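Local coordinates for glycosyl hydrolase family 62 protein (Coprinopsis cinerea, PDB 5B6T), which is an alpha-L-arabinofuranosidase of glycoside hydrolase family 62, probably removing arabinose side groups from arabinoxylan in the breakdown of hemicellulose, at residues D35-V40 and S56-A61; A83-Y88 and L268-N273; Y50-I55 and A74-G79; R21-I26 and A42-T47. All coordinates share one frame; numbering follows the deposited sequence. Where two conformers were deposited one is given.

Contact 1: residues D35-V40 and S56-A61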
loop_
_atom_site.group_PDB
_atom_site.type_symbol
_atom_site.label_atom_id
_atom_site.label_comp_id
_atom_site.label_asym_id
_atom_site.label_seq_id
_atom_site.Cartn_x
_atom_site.Cartn_y
_atom_site.Cartn_z
ATOM N N ASP A 35 -4.725 -5.596 -19.096
ATOM C CA ASP A 35 -4.866 -5.329 -20.520
ATOM C C ASP A 35 -3.797 -4.412 -21.093
ATOM O O ASP A 35 -4.079 -3.403 -21.712
ATOM C CB ASP A 35 -6.274 -4.815 -20.780
ATOM C CG ASP A 35 -7.295 -5.930 -20.712
ATOM O OD1 ASP A 35 -6.876 -7.115 -20.610
ATOM O OD2 ASP A 35 -8.503 -5.633 -20.759
ATOM N N GLY A 36 -2.547 -4.790 -20.864
ATOM C CA GLY A 36 -1.417 -4.161 -21.487
ATOM C C GLY A 36 -0.950 -2.839 -20.931
ATOM O O GLY A 36 -0.120 -2.167 -21.544
ATOM N N ARG A 37 -1.488 -2.444 -19.782
ATOM C CA ARG A 37 -1.138 -1.190 -19.161
ATOM C C ARG A 37 -0.989 -1.338 -17.664
ATOM O O ARG A 37 -1.664 -2.167 -17.028
ATOM C CB ARG A 37 -2.230 -0.118 -19.398
ATOM C CG ARG A 37 -2.564 0.214 -20.837
ATOM C CD ARG A 37 -3.661 1.263 -20.886
ATOM N NE ARG A 37 -3.198 2.593 -20.503
ATOM C CZ ARG A 37 -2.440 3.391 -21.273
ATOM N NH1 ARG A 37 -2.041 2.997 -22.470
ATOM N NH2 ARG A 37 -2.087 4.587 -20.836
ATOM N N TRP A 38 -0.131 -0.493 -17.111
ATOM C CA TRP A 38 -0.055 -0.283 -15.674
ATOM C C TRP A 38 -1.150 0.666 -15.250
ATOM O O TRP A 38 -1.410 1.670 -15.917
ATOM C CB TRP A 38 1.311 0.309 -15.312
ATOM C CG TRP A 38 2.404 -0.679 -15.594
ATOM C CD1 TRP A 38 3.248 -0.703 -16.655
ATOM C CD2 TRP A 38 2.717 -1.825 -14.796
ATOM N NE1 TRP A 38 4.101 -1.802 -16.559
ATOM C CE2 TRP A 38 3.781 -2.510 -15.431
ATOM C CE3 TRP A 38 2.172 -2.360 -13.623
ATOM C CZ2 TRP A 38 4.314 -3.697 -14.919
ATOM C CZ3 TRP A 38 2.724 -3.540 -13.110
ATOM C CH2 TRP A 38 3.771 -4.187 -13.764
ATOM N N HIS A 39 -1.763 0.346 -14.116
ATOM C CA HIS A 39 -2.802 1.175 -13.516
ATOM C C HIS A 39 -2.324 1.474 -12.104
ATOM O O HIS A 39 -2.272 0.580 -11.261
ATOM C CB HIS A 39 -4.144 0.447 -13.484
ATOM C CG HIS A 39 -4.569 -0.022 -14.828
ATOM N ND1 HIS A 39 -5.385 0.706 -15.663
ATOM C CD2 HIS A 39 -4.220 -1.129 -15.521
ATOM C CE1 HIS A 39 -5.548 0.056 -16.803
ATOM N NE2 HIS A 39 -4.836 -1.056 -16.748
ATOM N N VAL A 40 -1.966 2.728 -11.864
ATOM C CA VAL A 40 -1.458 3.128 -10.574
ATOM C C VAL A 40 -2.475 4.078 -9.925
ATOM O O VAL A 40 -2.948 5.036 -10.565
ATOM C CB VAL A 40 -0.087 3.822 -10.696
ATOM C CG1 VAL A 40 0.365 4.465 -9.377
ATOM C CG2 VAL A 40 0.971 2.850 -11.245
ATOM N N SER A 56 -2.039 5.917 -15.660
ATOM C CA SER A 56 -1.891 4.702 -16.438
ATOM C C SER A 56 -0.887 4.914 -17.569
ATOM O O SER A 56 -0.765 6.009 -18.110
ATOM C CB SER A 56 -3.256 4.216 -16.946
ATOM O OG SER A 56 -3.187 3.019 -17.713
ATOM N N PHE A 57 -0.156 3.858 -17.873
ATOM C CA PHE A 57 0.939 3.920 -18.845
ATOM C C PHE A 57 1.277 2.500 -19.292
ATOM O O PHE A 57 1.069 1.522 -18.564
ATOM C CB PHE A 57 2.181 4.617 -18.236
ATOM C CG PHE A 57 2.539 4.151 -16.856
ATOM C CD1 PHE A 57 1.969 4.737 -15.746
ATOM C CD2 PHE A 57 3.447 3.111 -16.674
ATOM C CE1 PHE A 57 2.279 4.293 -14.483
ATOM C CE2 PHE A 57 3.764 2.665 -15.416
ATOM C CZ PHE A 57 3.179 3.262 -14.313
ATOM N N THR A 58 1.823 2.388 -20.496
ATOM C CA THR A 58 2.135 1.071 -21.031
ATOM C C THR A 58 3.467 0.541 -20.531
ATOM O O THR A 58 3.597 -0.665 -20.336
ATOM C CB THR A 58 2.171 1.067 -22.576
ATOM O OG1 THR A 58 3.100 2.055 -23.002
ATOM C CG2 THR A 58 0.824 1.377 -23.170
ATOM N N ASP A 59 4.436 1.433 -20.304
ATOM C CA ASP A 59 5.858 1.100 -20.109
ATOM C C ASP A 59 6.397 1.972 -18.985
ATOM O O ASP A 59 6.031 3.145 -18.896
ATOM C CB ASP A 59 6.592 1.268 -21.495
ATOM C CG ASP A 59 7.957 1.979 -21.439
ATOM O OD1 ASP A 59 8.701 1.940 -20.445
ATOM O OD2 ASP A 59 8.361 2.541 -22.481
ATOM N N TRP A 60 7.276 1.422 -18.131
ATOM C CA TRP A 60 7.792 2.165 -16.978
ATOM C C TRP A 60 8.584 3.422 -17.397
ATOM O O TRP A 60 8.635 4.400 -16.661
ATOM C CB TRP A 60 8.661 1.269 -16.095
ATOM C CG TRP A 60 7.914 0.218 -15.334
ATOM C CD1 TRP A 60 7.931 -1.135 -15.538
ATOM C CD2 TRP A 60 7.054 0.434 -14.213
ATOM N NE1 TRP A 60 7.149 -1.768 -14.616
ATOM C CE2 TRP A 60 6.590 -0.826 -13.792
ATOM C CE3 TRP A 60 6.659 1.571 -13.503
ATOM C CZ2 TRP A 60 5.711 -0.974 -12.715
ATOM C CZ3 TRP A 60 5.786 1.413 -12.450
ATOM C CH2 TRP A 60 5.333 0.157 -12.062
ATOM N N ALA A 61 9.178 3.382 -18.588
ATOM C CA ALA A 61 9.843 4.563 -19.174
ATOM C C ALA A 61 8.890 5.720 -19.474
ATOM O O ALA A 61 9.327 6.844 -19.695
ATOM C CB ALA A 61 10.594 4.176 -20.450
#
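Trp38 and Phe57 form an antiparallel hydrogen-bonded pair near the open end of the hairpin made by strands 37-46 and 49-57, in a sheet that makes one blade of the five-bladed propeller. Trp38 N donates to Phe57 O at 2.8 Å, and Phe57 N returns a longer bond of 3.2 Å to Trp38 O. In one of its two conformers, Ser56 OG adds a second donor to Trp38 O (2.9 Å) and accepts from Arg37 NE (2.8 Å); with the serine split, these two bonds are less certain. On the Trp38 side the contact is aromatic. Phe57 CG stands between its own backbone N and carbonyl carbon (chi1 46°), which brings the ring against Trp38 CB: that carbon sits over its face, 3.7 Å from the ring centroid, as a CH-pi contact. Trp60 approaches obliquely, with its CZ2 over the middle of the Trp38 indole and the planes of the two five-membered rings 38° apart. Val40 CG2 adds a 3.8 Å touch on Phe57 CE1. With a serine in place of Trp38, the Trp60 indole would probably lose the surface it packs on and be freer to turn. Beyond the pair, Trp38 meets Tyr33 edge-to-face and touches Val31 of strand 25-34, while Trp60 leans on Arg285 and Leu287 of strand 285-290 in another sheet.

Contact 2: residues A83-Y88 and L268-N273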
loop_
_atom_site.group_PDB
_atom_site.type_symbol
_atom_site.label_atom_id
_atom_site.label_comp_id
_atom_site.label_asym_id
_atom_site.label_seq_id
_atom_site.Cartn_x
_atom_site.Cartn_y
_atom_site.Cartn_z
ATOM N N ALA A 83 -4.406 6.825 0.521
ATOM C CA ALA A 83 -3.797 5.486 0.623
ATOM C C ALA A 83 -4.663 4.384 0.018
ATOM O O ALA A 83 -5.295 3.580 0.720
ATOM C CB ALA A 83 -3.359 5.174 2.063
ATOM N N PRO A 84 -4.680 4.330 -1.308
ATOM C CA PRO A 84 -5.583 3.437 -1.995
ATOM C C PRO A 84 -5.051 1.996 -2.144
ATOM O O PRO A 84 -3.834 1.751 -2.124
ATOM C CB PRO A 84 -5.707 4.092 -3.366
ATOM C CG PRO A 84 -4.365 4.709 -3.600
ATOM C CD PRO A 84 -3.910 5.171 -2.252
ATOM N N GLN A 85 -5.982 1.054 -2.369
ATOM C CA GLN A 85 -5.674 -0.320 -2.736
ATOM C C GLN A 85 -6.689 -0.730 -3.775
ATOM O O GLN A 85 -7.871 -0.728 -3.484
ATOM C CB GLN A 85 -5.771 -1.278 -1.543
ATOM C CG GLN A 85 -5.414 -2.712 -1.939
ATOM C CD GLN A 85 -5.987 -3.748 -1.008
ATOM O OE1 GLN A 85 -6.974 -3.530 -0.321
ATOM N NE2 GLN A 85 -5.384 -4.922 -1.036
ATOM N N VAL A 86 -6.238 -1.087 -4.971
ATOM C CA VAL A 86 -7.128 -1.551 -6.030
ATOM C C VAL A 86 -7.057 -3.062 -6.218
ATOM O O VAL A 86 -5.977 -3.644 -6.189
ATOM C CB VAL A 86 -6.847 -0.831 -7.391
ATOM C CG1 VAL A 86 -5.475 -1.180 -7.965
ATOM C CG2 VAL A 86 -7.947 -1.152 -8.407
ATOM N N PHE A 87 -8.194 -3.689 -6.479
ATOM C CA PHE A 87 -8.233 -5.128 -6.803
ATOM C C PHE A 87 -9.571 -5.448 -7.445
ATOM O O PHE A 87 -10.534 -4.692 -7.296
ATOM C CB PHE A 87 -8.015 -6.055 -5.573
ATOM C CG PHE A 87 -8.987 -5.825 -4.454
ATOM C CD1 PHE A 87 -10.171 -6.556 -4.378
ATOM C CD2 PHE A 87 -8.709 -4.919 -3.431
ATOM C CE1 PHE A 87 -11.080 -6.332 -3.366
ATOM C CE2 PHE A 87 -9.636 -4.697 -2.415
ATOM C CZ PHE A 87 -10.786 -5.440 -2.364
ATOM N N TYR A 88 -9.627 -6.577 -8.133
ATOM C CA TYR A 88 -10.842 -7.013 -8.797
ATOM C C TYR A 88 -11.500 -8.041 -7.924
ATOM O O TYR A 88 -10.904 -9.104 -7.640
ATOM C CB TYR A 88 -10.487 -7.619 -10.155
ATOM C CG TYR A 88 -11.645 -8.080 -10.987
ATOM C CD1 TYR A 88 -12.507 -7.166 -11.596
ATOM C CD2 TYR A 88 -11.817 -9.411 -11.246
ATOM C CE1 TYR A 88 -13.560 -7.591 -12.391
ATOM C CE2 TYR A 88 -12.861 -9.850 -12.035
ATOM C CZ TYR A 88 -13.726 -8.939 -12.603
ATOM O OH TYR A 88 -14.742 -9.389 -13.443
ATOM N N LEU A 268 3.922 -4.444 -3.858
ATOM C CA LEU A 268 4.597 -5.368 -4.756
ATOM C C LEU A 268 3.809 -5.517 -6.058
ATOM O O LEU A 268 2.568 -5.459 -6.086
ATOM C CB LEU A 268 4.767 -6.771 -4.143
ATOM C CG LEU A 268 5.866 -6.975 -3.080
ATOM C CD1 LEU A 268 5.711 -8.356 -2.434
ATOM C CD2 LEU A 268 7.262 -6.857 -3.691
ATOM N N ILE A 269 4.527 -5.725 -7.142
ATOM C CA ILE A 269 3.867 -6.118 -8.385
ATOM C C ILE A 269 3.291 -7.528 -8.198
ATOM O O ILE A 269 4.000 -8.457 -7.747
ATOM C CB ILE A 269 4.832 -6.066 -9.585
ATOM C CG1 ILE A 269 5.374 -4.650 -9.875
ATOM C CG2 ILE A 269 4.179 -6.633 -10.821
ATOM C CD1 ILE A 269 4.441 -3.495 -9.706
ATOM N N ARG A 270 2.004 -7.692 -8.501
ATOM C CA ARG A 270 1.287 -8.930 -8.224
ATOM C C ARG A 270 1.340 -9.914 -9.385
ATOM O O ARG A 270 1.684 -9.546 -10.482
ATOM C CB ARG A 270 -0.178 -8.600 -7.910
ATOM C CG ARG A 270 -0.375 -7.500 -6.878
ATOM C CD ARG A 270 -1.849 -7.253 -6.641
ATOM N NE ARG A 270 -2.022 -5.955 -6.026
ATOM C CZ ARG A 270 -3.157 -5.279 -6.038
ATOM N NH1 ARG A 270 -4.256 -5.821 -6.521
ATOM N NH2 ARG A 270 -3.174 -4.056 -5.544
ATOM N N SER A 271 0.997 -11.169 -9.117
ATOM C CA SER A 271 0.891 -12.162 -10.174
ATOM C C SER A 271 -0.520 -12.248 -10.718
ATOM O O SER A 271 -0.757 -12.943 -11.727
ATOM C CB SER A 271 1.303 -13.527 -9.638
ATOM O OG SER A 271 0.539 -13.851 -8.508
ATOM N N GLY A 272 -1.457 -11.536 -10.095
ATOM C CA GLY A 272 -2.852 -11.532 -10.529
ATOM C C GLY A 272 -3.589 -10.430 -9.800
ATOM O O GLY A 272 -3.107 -9.964 -8.760
ATOM N N ASN A 273 -4.750 -10.033 -10.330
ATOM C CA ASN A 273 -5.416 -8.819 -9.903
ATOM C C ASN A 273 -6.637 -9.015 -9.042
ATOM O O ASN A 273 -7.250 -8.020 -8.676
ATOM C CB ASN A 273 -5.768 -7.969 -11.131
ATOM C CG ASN A 273 -4.521 -7.550 -11.888
ATOM O OD1 ASN A 273 -3.467 -7.417 -11.274
ATOM N ND2 ASN A 273 -4.622 -7.381 -13.206
#
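Arg270 holds one backbone oxygen with both of its terminal nitrogens: NH1 lies 2.8 Å and NH2 2.9 Å from Val86 O. The grip is end-on and flat, the oxygen lying in the guanidinium plane and both donors in the plane of the carbonyl. Sharing one acceptor bends both bonds, to N-H...O angles of 147° (NH1) and 141° (NH2). Extended from CG to NE, the side chain carries its charged end across from the loop to the strand. NH2 also forms a salt bridge with Glu267, which is likely to help fix the guanidinium's rotation and balance its charge. The other strong bond joins backbone to backbone: Tyr88 N donates to Asn273 O at 2.8 Å, nearly straight (167°). The Asn273 amide is turned elsewhere, its ND2 reaching Tyr33 O.

Packing is sparse around these bonds. Phe87 CB lies 3.9 Å from Arg270 NH1, and Tyr88 CB comes within 3.6 Å of Asn273 O. With CG anti to the backbone N, the Tyr88 ring runs away from the loop and meets Trp95.

Gln85 and Phe87 make their backbone bonds to strand 94-100, whereas Val86 and Tyr88 present polar groups on the other edge of strand 82-89. Arg270 and Asn273 satisfy two of those groups and Ser30 OG takes a third, Val86 N. The chemistry is therefore that of an edge strand finished by a loop and an ion-paired arginine in place of another strand, which ties this blade's first strand to the loop running between strands 266-268 and 278-279 of two other sheets.

Contact 3: residues Y50-I55 and A74-G79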
loop_
_atom_site.group_PDB
_atom_site.type_symbol
_atom_site.label_atom_id
_atom_site.label_comp_id
_atom_site.label_asym_id
_atom_site.label_seq_id
_atom_site.Cartn_x
_atom_site.Cartn_y
_atom_site.Cartn_z
ATOM N N TYR A 50 -5.401 15.758 1.271
ATOM C CA TYR A 50 -5.164 14.533 0.531
ATOM C C TYR A 50 -6.348 14.193 -0.321
ATOM O O TYR A 50 -7.491 14.314 0.108
ATOM C CB TYR A 50 -4.957 13.376 1.491
ATOM C CG TYR A 50 -3.601 13.369 2.147
ATOM C CD1 TYR A 50 -3.292 14.236 3.178
ATOM C CD2 TYR A 50 -2.641 12.462 1.746
ATOM C CE1 TYR A 50 -2.033 14.236 3.764
ATOM C CE2 TYR A 50 -1.405 12.430 2.321
ATOM C CZ TYR A 50 -1.082 13.317 3.331
ATOM O OH TYR A 50 0.189 13.245 3.887
ATOM N N ASN A 51 -6.073 13.700 -1.528
ATOM C CA ASN A 51 -7.103 13.052 -2.354
ATOM C C ASN A 51 -6.364 11.956 -3.169
ATOM O O ASN A 51 -5.267 11.544 -2.804
ATOM C CB ASN A 51 -7.902 14.100 -3.172
ATOM C CG ASN A 51 -9.324 13.638 -3.559
ATOM O OD1 ASN A 51 -10.336 14.022 -2.938
ATOM N ND2 ASN A 51 -9.424 12.921 -4.640
ATOM N N LEU A 52 -6.965 11.481 -4.237
ATOM C CA LEU A 52 -6.463 10.321 -4.961
ATOM C C LEU A 52 -6.358 10.632 -6.440
ATOM O O LEU A 52 -7.171 11.365 -6.998
ATOM C CB LEU A 52 -7.414 9.126 -4.777
ATOM C CG LEU A 52 -7.600 8.592 -3.349
ATOM C CD1 LEU A 52 -8.678 7.509 -3.277
ATOM C CD2 LEU A 52 -6.308 8.027 -2.778
ATOM N N VAL A 53 -5.364 10.010 -7.059
ATOM C CA VAL A 53 -5.134 10.155 -8.496
ATOM C C VAL A 53 -4.928 8.770 -9.143
ATOM O O VAL A 53 -4.378 7.847 -8.515
ATOM C CB VAL A 53 -3.953 11.110 -8.740
ATOM C CG1 VAL A 53 -2.654 10.541 -8.219
ATOM C CG2 VAL A 53 -3.870 11.515 -10.210
ATOM N N TYR A 54 -5.382 8.659 -10.398
ATOM C CA TYR A 54 -5.230 7.493 -11.233
ATOM C C TYR A 54 -4.260 7.844 -12.359
ATOM O O TYR A 54 -4.356 8.933 -12.974
ATOM C CB TYR A 54 -6.576 7.072 -11.813
ATOM C CG TYR A 54 -6.513 6.056 -12.918
ATOM C CD1 TYR A 54 -6.197 4.726 -12.642
ATOM C CD2 TYR A 54 -6.822 6.384 -14.245
ATOM C CE1 TYR A 54 -6.142 3.775 -13.644
ATOM C CE2 TYR A 54 -6.754 5.432 -15.249
ATOM C CZ TYR A 54 -6.438 4.120 -14.950
ATOM O OH TYR A 54 -6.389 3.170 -15.954
ATOM N N ILE A 55 -3.292 6.949 -12.568
ATOM C CA ILE A 55 -2.219 7.136 -13.530
ATOM C C ILE A 55 -2.087 5.849 -14.329
ATOM O O ILE A 55 -2.043 4.788 -13.739
ATOM C CB ILE A 55 -0.885 7.424 -12.810
ATOM C CG1 ILE A 55 -1.058 8.501 -11.713
ATOM C CG2 ILE A 55 0.192 7.813 -13.827
ATOM C CD1 ILE A 55 0.167 8.677 -10.814
ATOM N N ALA A 74 -14.525 12.199 -10.328
ATOM C CA ALA A 74 -15.444 11.067 -10.316
ATOM C C ALA A 74 -16.397 11.251 -9.139
ATOM O O ALA A 74 -16.185 12.114 -8.260
ATOM C CB ALA A 74 -14.661 9.744 -10.160
ATOM N N PRO A 75 -17.427 10.393 -9.070
ATOM C CA PRO A 75 -18.286 10.438 -7.881
ATOM C C PRO A 75 -17.518 10.245 -6.560
ATOM O O PRO A 75 -17.930 10.736 -5.521
ATOM C CB PRO A 75 -19.279 9.325 -8.152
ATOM C CG PRO A 75 -19.432 9.351 -9.663
ATOM C CD PRO A 75 -18.028 9.602 -10.157
ATOM N N LEU A 76 -16.355 9.581 -6.609
ATOM C CA LEU A 76 -15.483 9.497 -5.440
ATOM C C LEU A 76 -15.292 10.865 -4.739
ATOM O O LEU A 76 -15.340 10.961 -3.511
ATOM C CB LEU A 76 -14.132 8.896 -5.873
ATOM C CG LEU A 76 -13.133 8.591 -4.757
ATOM C CD1 LEU A 76 -12.316 7.335 -5.063
ATOM C CD2 LEU A 76 -12.185 9.760 -4.502
ATOM N N GLY A 77 -15.091 11.904 -5.539
ATOM C CA GLY A 77 -15.329 13.290 -5.089
ATOM C C GLY A 77 -14.246 13.942 -4.260
ATOM O O GLY A 77 -13.228 13.330 -3.956
ATOM N N THR A 78 -14.452 15.238 -3.993
ATOM C CA THR A 78 -13.585 16.021 -3.143
ATOM C C THR A 78 -13.759 15.664 -1.673
ATOM O O THR A 78 -14.693 14.963 -1.276
ATOM C CB THR A 78 -13.842 17.541 -3.310
ATOM O OG1 THR A 78 -15.217 17.822 -3.047
ATOM C CG2 THR A 78 -13.458 18.018 -4.704
ATOM N N GLY A 79 -12.796 16.128 -0.905
ATOM C CA GLY A 79 -12.692 15.818 0.489
ATOM C C GLY A 79 -11.471 14.976 0.697
ATOM O O GLY A 79 -10.734 14.714 -0.238
#
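The side-chain amide of Asn51 points at two carbonyls of the 74-79 loop: the atom modelled as OD1 is 2.8 Å from Gly79 O and 3.1 Å from Gly77 O. The amide is probably turned over; if so, its nitrogen faces both oxygens and may donate to them. CG stands anti to the backbone N (chi1 -155°), which carries the amide toward the loop. Cut back to alanine, Asn51 would probably leave Gly77 O and Gly79 O without the polar group that now faces them and open a gap beside Leu76.

Next to it the contact is apolar and light. Leu52 and Leu76 meet at about a right angle, touching through their CD1 methyls at 4.1 Å, and both lean on Tyr99 of strand 94-100. Positive phi favours glycine at Gly77, and at Gly79 a side chain would also run into the preceding carbonyl; these bends turn the carbonyls toward Asn51. Tyr50 turns its ring away, its OH bonded to Asn300.

This loop links strand 68-70, the last of one four-stranded sheet, to strand 82-89, the first of the next: the usual blade-to-blade connection of a beta-propeller, here folded back against its own blade.

Contact 4: residues R21-I26 and A42-T47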
loop_
_atom_site.group_PDB
_atom_site.type_symbol
_atom_site.label_atom_id
_atom_site.label_comp_id
_atom_site.label_asym_id
_atom_site.label_seq_id
_atom_site.Cartn_x
_atom_site.Cartn_y
_atom_site.Cartn_z
ATOM N N ARG A 21 -3.015 22.759 -8.612
ATOM C CA ARG A 21 -3.197 22.003 -7.370
ATOM C C ARG A 21 -1.948 22.042 -6.499
ATOM O O ARG A 21 -2.043 21.878 -5.295
ATOM C CB ARG A 21 -3.631 20.548 -7.652
ATOM C CG ARG A 21 -5.006 20.465 -8.303
ATOM C CD ARG A 21 -5.401 19.039 -8.637
ATOM N NE ARG A 21 -6.739 19.017 -9.205
ATOM C CZ ARG A 21 -7.752 18.279 -8.750
ATOM N NH1 ARG A 21 -7.590 17.456 -7.725
ATOM N NH2 ARG A 21 -8.930 18.345 -9.355
ATOM N N ARG A 22 -0.783 22.314 -7.094
ATOM C CA ARG A 22 0.473 22.447 -6.325
ATOM C C ARG A 22 0.636 21.290 -5.345
ATOM O O ARG A 22 0.946 21.485 -4.182
ATOM C CB ARG A 22 0.552 23.757 -5.530
ATOM C CG ARG A 22 0.317 25.027 -6.315
ATOM C CD ARG A 22 1.330 25.217 -7.374
ATOM N NE ARG A 22 1.099 26.452 -8.137
ATOM C CZ ARG A 22 1.370 26.587 -9.429
ATOM N NH1 ARG A 22 1.845 25.555 -10.133
ATOM N NH2 ARG A 22 1.137 27.750 -10.027
ATOM N N ILE A 23 0.366 20.080 -5.831
ATOM C CA ILE A 23 0.557 18.867 -5.046
ATOM C C ILE A 23 2.061 18.757 -4.704
ATOM O O ILE A 23 2.926 18.990 -5.540
ATOM C CB ILE A 23 0.044 17.620 -5.825
ATOM C CG1 ILE A 23 -1.469 17.706 -6.110
ATOM C CG2 ILE A 23 0.389 16.330 -5.078
ATOM C CD1 ILE A 23 -2.343 18.083 -4.941
ATOM N N GLN A 24 2.368 18.436 -3.458
ATOM C CA GLN A 24 3.745 18.365 -2.991
ATOM C C GLN A 24 4.326 16.940 -3.039
ATOM O O GLN A 24 5.491 16.771 -3.386
ATOM C CB GLN A 24 3.847 18.980 -1.592
ATOM C CG GLN A 24 3.569 20.502 -1.673
ATOM C CD GLN A 24 3.394 21.263 -0.347
ATOM O OE1 GLN A 24 3.976 22.352 -0.176
ATOM N NE2 GLN A 24 2.582 20.756 0.555
ATOM N N GLY A 25 3.513 15.927 -2.737
ATOM C CA GLY A 25 3.961 14.545 -2.760
ATOM C C GLY A 25 2.968 13.656 -3.511
ATOM O O GLY A 25 1.755 13.881 -3.464
ATOM N N ILE A 26 3.488 12.636 -4.192
ATOM C CA ILE A 26 2.670 11.541 -4.756
ATOM C C ILE A 26 3.059 10.320 -3.953
ATOM O O ILE A 26 4.236 10.028 -3.814
ATOM C CB ILE A 26 2.939 11.312 -6.250
ATOM C CG1 ILE A 26 2.591 12.566 -7.033
ATOM C CG2 ILE A 26 2.212 10.092 -6.783
ATOM C CD1 ILE A 26 1.155 12.982 -6.980
ATOM N N ALA A 42 -2.741 6.552 -6.448
ATOM C CA ALA A 42 -1.849 7.120 -5.452
ATOM C C ALA A 42 -2.561 8.220 -4.701
ATOM O O ALA A 42 -3.541 8.786 -5.215
ATOM C CB ALA A 42 -0.595 7.665 -6.144
ATOM N N SER A 43 -2.059 8.514 -3.497
ATOM C CA SER A 43 -2.469 9.726 -2.779
ATOM C C SER A 43 -1.802 10.953 -3.374
ATOM O O SER A 43 -0.621 10.942 -3.668
ATOM C CB SER A 43 -2.065 9.675 -1.302
ATOM O OG SER A 43 -2.525 8.487 -0.710
ATOM N N THR A 44 -2.568 12.033 -3.527
ATOM C CA THR A 44 -1.979 13.370 -3.673
ATOM C C THR A 44 -1.857 13.990 -2.284
ATOM O O THR A 44 -2.810 13.908 -1.490
ATOM C CB THR A 44 -2.825 14.269 -4.592
ATOM O OG1 THR A 44 -4.143 14.494 -4.041
ATOM C CG2 THR A 44 -2.991 13.636 -5.950
ATOM N N ALA A 45 -0.707 14.593 -1.985
ATOM C CA ALA A 45 -0.442 15.133 -0.674
ATOM C C ALA A 45 0.100 16.538 -0.729
ATOM O O ALA A 45 1.058 16.843 -1.487
ATOM C CB ALA A 45 0.531 14.259 0.089
ATOM N N LYS A 46 -0.489 17.386 0.114
ATOM C CA LYS A 46 0.006 18.735 0.351
ATOM C C LYS A 46 -0.470 19.196 1.729
ATOM O O LYS A 46 -1.294 18.537 2.342
ATOM C CB LYS A 46 -0.466 19.700 -0.750
ATOM C CG LYS A 46 -1.953 19.629 -1.069
ATOM C CD LYS A 46 -2.326 20.628 -2.148
ATOM C CE LYS A 46 -3.772 20.447 -2.557
ATOM N NZ LYS A 46 -4.239 21.505 -3.494
ATOM N N THR A 47 0.019 20.352 2.195
ATOM C CA THR A 47 -0.398 20.873 3.493
ATOM C C THR A 47 -1.913 20.958 3.583
ATOM O O THR A 47 -2.478 20.706 4.629
ATOM C CB THR A 47 0.188 22.298 3.697
ATOM O OG1 THR A 47 1.605 22.195 3.687
ATOM C CG2 THR A 47 -0.274 22.925 5.030
HETATM O O HOH W 1 -5.833 15.910 -5.793
#
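Lys46 runs out fully extended beyond CG and crosses Ile23 at about a right angle, with Ile23 CD1 only 3.6 Å from Lys46 CE. The first torsion (chi1 49°) sets CG between the backbone N and carbonyl carbon of Lys46, aiming the chain back over the 21-26 loop. There NZ gives a hydrogen bond of 2.9 Å to Arg21 O, in the carbonyl plane and on a lone pair; Glu48 offers NZ a further ion pair, long and weak. The other branch of Ile23, CG2, lies obliquely against Thr44, 3.8 Å from its CB. Gln24 stretches across Lys46, also roughly at right angles. Farther along, Ile26 CG2 packs on Ala42 CB at 3.8 Å. A water bridges Thr44 OG1, at 2.8 Å, and Arg21 NH1, where the bond is weak; the Arg21 guanidinium also makes a salt bridge to Asp72 and a cation-pi contact with Tyr70.

The backbones themselves pair unevenly. Gln24 N and Gly25 N both donate to Ala45 O at 2.9 Å, and Ala45 N answers to Gly25 O. Two residues facing one make a classic beta bulge, sited where strand 25-34 begins beside strand 37-46, its hairpin partner in the propeller blade.

From the N terminus, contact 4 closes first, bringing strand 37-46 back on the start of strand 25-34. Contact 1 begins inside that loop and ends beyond it, so the two cross; contact 3 in turn crosses contact 1, while contacts 4 and 3 follow in series. Together they zip successive strands of one blade and fold the exit loop against it. Contact 2 comes last, bringing chain from some 180 residues on to the first strand of the next blade. The joints are direct: His39 ND1 bonds to Tyr54 OH, Ser43 OG to Ala83 N, Leu52 packs on Pro84, and Ile269 wedges against Trp38 and Trp60.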